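Local coordinates for protein endoglucanase (Uncultured bacterium, PDB 3X17) that probably hydrolyses internal beta-1,4-glucosidic bonds of cellulose as a family 9 endoglucanase, with an Ig-like domain ahead of its (alpha/alpha)6-barrel catalytic domain, at residues 191-196 / 546-551; 118-123 / 552-557. All coordinates share one frame; numbering follows the deposited sequence.

Contact 1: residues 191-196 / 546-551; sequences AAQLLK and NAPLVF
Gln193, Leu194 and Lys196 of helix 184-200 pack against Ala547, Pro548, Val550 and Phe551 of helix 543-558 in a buried helix-helix contact inside the (alpha/alpha)6 barrel. The two short segments run almost exactly parallel, with their N-to-C directions 3° apart and their axes 8.5 Å from each other at closest approach. The smallest side chain allows the closest backbone approach: across the interface the CA of Gln193 comes within 5.7 Å of the CA of Ala547. Ala547 CB lies 3.8 Å from Gln193 CB and 3.7 Å from Gln193 NE2, so the methyl packs along the side chain up to its amide. Gln193 OE1 meets the ring of Pro548, 3.8 Å from CD, in a van der Waals contact. The amide nitrogen NE2 instead turns back to its own helix and donates to Val189 O, which satisfies a polar group in an apolar seam and fixes the rotation of the amide. Beside this pair, Leu194 sends its CD2 methyl across the branch of Val550 at about a right angle, 3.7 Å from CB and close to both valine methyls. CG of Phe551 lies anti to the backbone N (chi1 -174°), a setting that carries the ring toward the partner helix, where its edge faces the backbone oxygens of Gln193 and Lys196; CE2 is 4.0 Å from Lys196 O. The CG methylene of Lys196 lies beside the ring, 4.1 Å from Phe551 CE2, whereas the ammonium group leaves to form salt bridges with Glu199 and Asp386. Helix 435-452 adds Met444 against Gln193 and Phe551, helix 115-130 brings Tyr127 onto Leu194 and Ala547, and helix 221-235 packs on Ala191, Leu194 and Leu195.

Contact 2: residues 118-123 / 552-557; sequences DVLYAA and VAAHFA
Apolar packing carries the whole contact between Leu120 and Val119 of helix 115-130 and the alanines of helix 543-558. Leu120 does most of the work. Its CG stands anti to the backbone N (chi1 -178°), which directs the fork at the neighbouring helix, and the two methyls part there: CD1 rests 4.0 Å from Ala554 CB, while CD2 reaches one turn further along, 4.1 Å from Ala557 CB. Val119 adds a single methyl, its CG1 lying 4.1 Å from Ala553 CB. An alanine in place of Leu120 is likely to open a gap beside Ala554 and Ala557, whose methyls would lose their partner on this helix.

Backbone proximity is the second element. Ala553 lets the two helices come together opposite Leu120, their CA atoms 5.5 Å apart, and the axes approach to 8.8 Å. Phe205, from a loop, also touches Leu120 and Ala554.

The segments run roughly antiparallel, at 148°, and this small-residue face met by branched side chains joins the first helix of the chain, 115-130, to its last, 543-558, consistent with closure of the (alpha/alpha)6 barrel characteristic of family 9 glycosidases.

How the contacts relate
Helix 543-558 takes part in both contacts, offering successive turns to different partners: helix 184-200 runs with it in contact 1, helix 115-130 against it in contact 2. Both contacts are buried, but the centre of contact 1 lies about 6 Å, and that of contact 2 about 12 Å, from the centre of the chain; in contact 2 the helix nears its end and Ala557 is partly exposed. Their chemistry differs accordingly. Contact 1 mixes amide, ring and aliphatic groups and buries 317 Å², whereas contact 2 buries 181 Å² with aliphatic groups alone. They also meet directly: Asn546 ND2 probably hydrogen-bonds Ala123 O, and Val550 and Leu549 pack on Ala123.

Contact 1: residues 191-196 / 546-551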
loop_
_atom_site.group_PDB
_atom_site.type_symbol
_atom_site.label_atom_id
_atom_site.label_comp_id
_atom_site.label_asym_id
_atom_site.label_seq_id
_atom_site.Cartn_x
_atom_site.Cartn_y
_atom_site.Cartn_z
ATOM N N ALA A 191 3.066 -3.320 8.486
ATOM C CA ALA A 191 2.302 -3.932 9.578
ATOM C C ALA A 191 1.405 -2.894 10.279
ATOM O O ALA A 191 0.223 -3.156 10.574
ATOM C CB ALA A 191 3.226 -4.597 10.563
ATOM N N ALA A 192 1.953 -1.699 10.477
ATOM C CA ALA A 192 1.203 -0.586 11.104
ATOM C C ALA A 192 -0.031 -0.262 10.291
ATOM O O ALA A 192 -1.081 0.021 10.856
ATOM C CB ALA A 192 2.075 0.659 11.223
ATOM N N GLN A 193 0.115 -0.226 8.967
ATOM C CA GLN A 193 -0.997 0.140 8.113
ATOM C C GLN A 193 -2.078 -0.949 8.024
ATOM O O GLN A 193 -3.264 -0.645 8.038
ATOM C CB GLN A 193 -0.537 0.590 6.724
ATOM C CG GLN A 193 0.203 1.902 6.685
ATOM C CD GLN A 193 0.770 2.207 5.295
ATOM O OE1 GLN A 193 0.132 2.867 4.480
ATOM N NE2 GLN A 193 1.991 1.754 5.042
ATOM N N LEU A 194 -1.693 -2.216 7.995
ATOM C CA LEU A 194 -2.704 -3.272 8.116
ATOM C C LEU A 194 -3.419 -3.175 9.465
ATOM O O LEU A 194 -4.641 -3.357 9.556
ATOM C CB LEU A 194 -2.091 -4.664 7.915
ATOM C CG LEU A 194 -1.306 -4.889 6.609
ATOM C CD1 LEU A 194 -0.708 -6.319 6.612
ATOM C CD2 LEU A 194 -2.152 -4.676 5.323
ATOM N N LEU A 195 -2.674 -2.831 10.504
ATOM C CA LEU A 195 -3.260 -2.767 11.833
ATOM C C LEU A 195 -4.331 -1.682 11.858
ATOM O O LEU A 195 -5.402 -1.858 12.446
ATOM C CB LEU A 195 -2.195 -2.449 12.893
ATOM C CG LEU A 195 -1.419 -3.639 13.470
ATOM C CD1 LEU A 195 -0.280 -3.100 14.328
ATOM C CD2 LEU A 195 -2.314 -4.562 14.310
ATOM N N LYS A 196 -4.035 -0.560 11.210
ATOM C CA LYS A 196 -4.936 0.593 11.209
ATOM C C LYS A 196 -6.174 0.292 10.387
ATOM O O LYS A 196 -7.259 0.761 10.708
ATOM C CB LYS A 196 -4.199 1.801 10.614
ATOM C CG LYS A 196 -4.767 3.129 11.000
ATOM C CD LYS A 196 -4.819 3.300 12.520
ATOM C CE LYS A 196 -5.920 4.306 12.863
ATOM N NZ LYS A 196 -6.204 4.274 14.334
ATOM N N ASN A 546 0.906 -2.667 -1.056
ATOM C CA ASN A 546 -0.302 -3.374 -0.696
ATOM C C ASN A 546 -0.962 -2.866 0.577
ATOM O O ASN A 546 -2.155 -3.076 0.801
ATOM C CB ASN A 546 -0.028 -4.879 -0.621
ATOM C CG ASN A 546 -0.444 -5.596 -1.896
ATOM O OD1 ASN A 546 0.030 -5.243 -2.966
ATOM N ND2 ASN A 546 -1.478 -6.446 -1.808
ATOM N N ALA A 547 -0.173 -2.228 1.427
ATOM C CA ALA A 547 -0.660 -1.810 2.740
ATOM C C ALA A 547 -1.750 -0.737 2.618
ATOM O O ALA A 547 -2.796 -0.867 3.215
ATOM C CB ALA A 547 0.492 -1.316 3.594
ATOM N N PRO A 548 -1.501 0.336 1.840
ATOM C CA PRO A 548 -2.589 1.310 1.712
ATOM C C PRO A 548 -3.712 0.789 0.817
ATOM O O PRO A 548 -4.850 1.258 0.923
ATOM C CB PRO A 548 -1.900 2.542 1.077
ATOM C CG PRO A 548 -0.683 1.972 0.374
ATOM C CD PRO A 548 -0.237 0.821 1.248
ATOM N N LEU A 549 -3.401 -0.155 -0.075
ATOM C CA LEU A 549 -4.450 -0.824 -0.839
ATOM C C LEU A 549 -5.428 -1.576 0.076
ATOM O O LEU A 549 -6.640 -1.471 -0.084
ATOM C CB LEU A 549 -3.873 -1.755 -1.929
ATOM C CG LEU A 549 -4.884 -2.608 -2.705
ATOM C CD1 LEU A 549 -5.978 -1.759 -3.398
ATOM C CD2 LEU A 549 -4.198 -3.569 -3.713
ATOM N N VAL A 550 -4.907 -2.382 0.975
ATOM C CA VAL A 550 -5.749 -3.061 1.952
ATOM C C VAL A 550 -6.528 -2.030 2.791
ATOM O O VAL A 550 -7.710 -2.221 3.036
ATOM C CB VAL A 550 -4.916 -3.968 2.911
ATOM C CG1 VAL A 550 -5.739 -4.363 4.167
ATOM C CG2 VAL A 550 -4.439 -5.220 2.177
ATOM N N PHE A 551 -5.887 -0.912 3.167
ATOM C CA PHE A 551 -6.594 0.143 3.917
ATOM C C PHE A 551 -7.783 0.747 3.167
ATOM O O PHE A 551 -8.923 0.745 3.667
ATOM C CB PHE A 551 -5.639 1.241 4.395
ATOM C CG PHE A 551 -6.303 2.277 5.288
ATOM C CD1 PHE A 551 -6.943 3.380 4.742
ATOM C CD2 PHE A 551 -6.313 2.121 6.667
ATOM C CE1 PHE A 551 -7.550 4.328 5.554
ATOM C CE2 PHE A 551 -6.928 3.053 7.480
ATOM C CZ PHE A 551 -7.534 4.169 6.923
#

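Contact 2: residues 118-123 / 552-557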
loop_
_atom_site.group_PDB
_atom_site.type_symbol
_atom_site.label_atom_id
_atom_site.label_comp_id
_atom_site.label_asym_id
_atom_site.label_seq_id
_atom_site.Cartn_x
_atom_site.Cartn_y
_atom_site.Cartn_z
ATOM N N ASP A 118 -13.870 -8.916 -2.311
ATOM C CA ASP A 118 -12.945 -9.749 -3.053
ATOM C C ASP A 118 -11.615 -9.043 -3.288
ATOM O O ASP A 118 -10.580 -9.692 -3.307
ATOM C CB ASP A 118 -13.556 -10.172 -4.392
ATOM C CG ASP A 118 -14.832 -10.970 -4.211
ATOM O OD1 ASP A 118 -14.821 -11.950 -3.431
ATOM O OD2 ASP A 118 -15.871 -10.505 -4.701
ATOM N N VAL A 119 -11.661 -7.741 -3.549
ATOM C CA VAL A 119 -10.422 -6.958 -3.685
ATOM C C VAL A 119 -9.616 -7.018 -2.375
ATOM O O VAL A 119 -8.432 -7.352 -2.381
ATOM C CB VAL A 119 -10.702 -5.477 -4.033
ATOM C CG1 VAL A 119 -9.435 -4.660 -3.938
ATOM C CG2 VAL A 119 -11.294 -5.362 -5.402
ATOM N N LEU A 120 -10.253 -6.635 -1.273
ATOM C CA LEU A 120 -9.663 -6.759 0.071
ATOM C C LEU A 120 -9.042 -8.142 0.319
ATOM O O LEU A 120 -7.910 -8.244 0.785
ATOM C CB LEU A 120 -10.711 -6.478 1.149
ATOM C CG LEU A 120 -10.237 -6.522 2.598
ATOM C CD1 LEU A 120 -9.050 -5.561 2.821
ATOM C CD2 LEU A 120 -11.405 -6.203 3.579
ATOM N N TYR A 121 -9.806 -9.197 0.034
ATOM C CA TYR A 121 -9.332 -10.577 0.176
ATOM C C TYR A 121 -8.003 -10.784 -0.559
ATOM O O TYR A 121 -7.053 -11.320 -0.012
ATOM C CB TYR A 121 -10.386 -11.547 -0.383
ATOM C CG TYR A 121 -9.990 -13.010 -0.348
ATOM C CD1 TYR A 121 -10.130 -13.763 0.810
ATOM C CD2 TYR A 121 -9.532 -13.658 -1.495
ATOM C CE1 TYR A 121 -9.759 -15.114 0.846
ATOM C CE2 TYR A 121 -9.192 -15.028 -1.488
ATOM C CZ TYR A 121 -9.328 -15.746 -0.314
ATOM O OH TYR A 121 -8.989 -17.080 -0.277
ATOM N N ALA A 122 -7.973 -10.413 -1.831
ATOM C CA ALA A 122 -6.846 -10.759 -2.662
ATOM C C ALA A 122 -5.629 -9.980 -2.144
ATOM O O ALA A 122 -4.513 -10.508 -2.071
ATOM C CB ALA A 122 -7.145 -10.378 -4.133
ATOM N N ALA A 123 -5.844 -8.702 -1.852
ATOM C CA ALA A 123 -4.749 -7.833 -1.456
ATOM C C ALA A 123 -4.186 -8.264 -0.134
ATOM O O ALA A 123 -2.992 -8.203 0.054
ATOM C CB ALA A 123 -5.212 -6.378 -1.370
ATOM N N VAL A 552 -7.542 1.194 1.941
ATOM C CA VAL A 552 -8.587 1.888 1.207
ATOM C C VAL A 552 -9.694 0.919 0.794
ATOM O O VAL A 552 -10.882 1.222 0.946
ATOM C CB VAL A 552 -8.035 2.709 0.007
ATOM C CG1 VAL A 552 -9.160 3.463 -0.679
ATOM C CG2 VAL A 552 -7.007 3.711 0.502
ATOM N N ALA A 553 -9.299 -0.309 0.465
ATOM C CA ALA A 553 -10.247 -1.325 0.067
ATOM C C ALA A 553 -11.142 -1.676 1.260
ATOM O O ALA A 553 -12.368 -1.886 1.096
ATOM C CB ALA A 553 -9.522 -2.561 -0.436
ATOM N N ALA A 554 -10.541 -1.744 2.447
ATOM C CA ALA A 554 -11.309 -2.096 3.645
ATOM C C ALA A 554 -12.381 -1.030 3.966
ATOM O O ALA A 554 -13.496 -1.368 4.362
ATOM C CB ALA A 554 -10.390 -2.315 4.837
ATOM N N HIS A 555 -12.058 0.243 3.746
ATOM C CA HIS A 555 -13.055 1.298 3.862
ATOM C C HIS A 555 -14.301 1.016 3.001
ATOM O O HIS A 555 -15.434 1.125 3.468
ATOM C CB HIS A 555 -12.470 2.664 3.509
ATOM C CG HIS A 555 -13.464 3.785 3.646
ATOM N ND1 HIS A 555 -13.587 4.539 4.798
ATOM C CD2 HIS A 555 -14.426 4.230 2.799
ATOM C CE1 HIS A 555 -14.573 5.407 4.646
ATOM N NE2 HIS A 555 -15.099 5.241 3.446
ATOM N N PHE A 556 -14.097 0.625 1.751
ATOM C CA PHE A 556 -15.228 0.441 0.874
ATOM C C PHE A 556 -15.855 -0.953 0.940
ATOM O O PHE A 556 -16.956 -1.155 0.437
ATOM C CB PHE A 556 -14.857 0.855 -0.542
ATOM C CG PHE A 556 -14.666 2.340 -0.693
ATOM C CD1 PHE A 556 -15.760 3.185 -0.706
ATOM C CD2 PHE A 556 -13.398 2.902 -0.647
ATOM C CE1 PHE A 556 -15.595 4.557 -0.827
ATOM C CE2 PHE A 556 -13.224 4.262 -0.771
ATOM C CZ PHE A 556 -14.340 5.097 -0.888
ATOM N N ALA A 557 -15.219 -1.879 1.651
ATOM C CA ALA A 557 -15.777 -3.211 1.854
ATOM C C ALA A 557 -16.724 -3.203 3.046
ATOM O O ALA A 557 -17.484 -4.137 3.233
ATOM C CB ALA A 557 -14.678 -4.220 2.107
#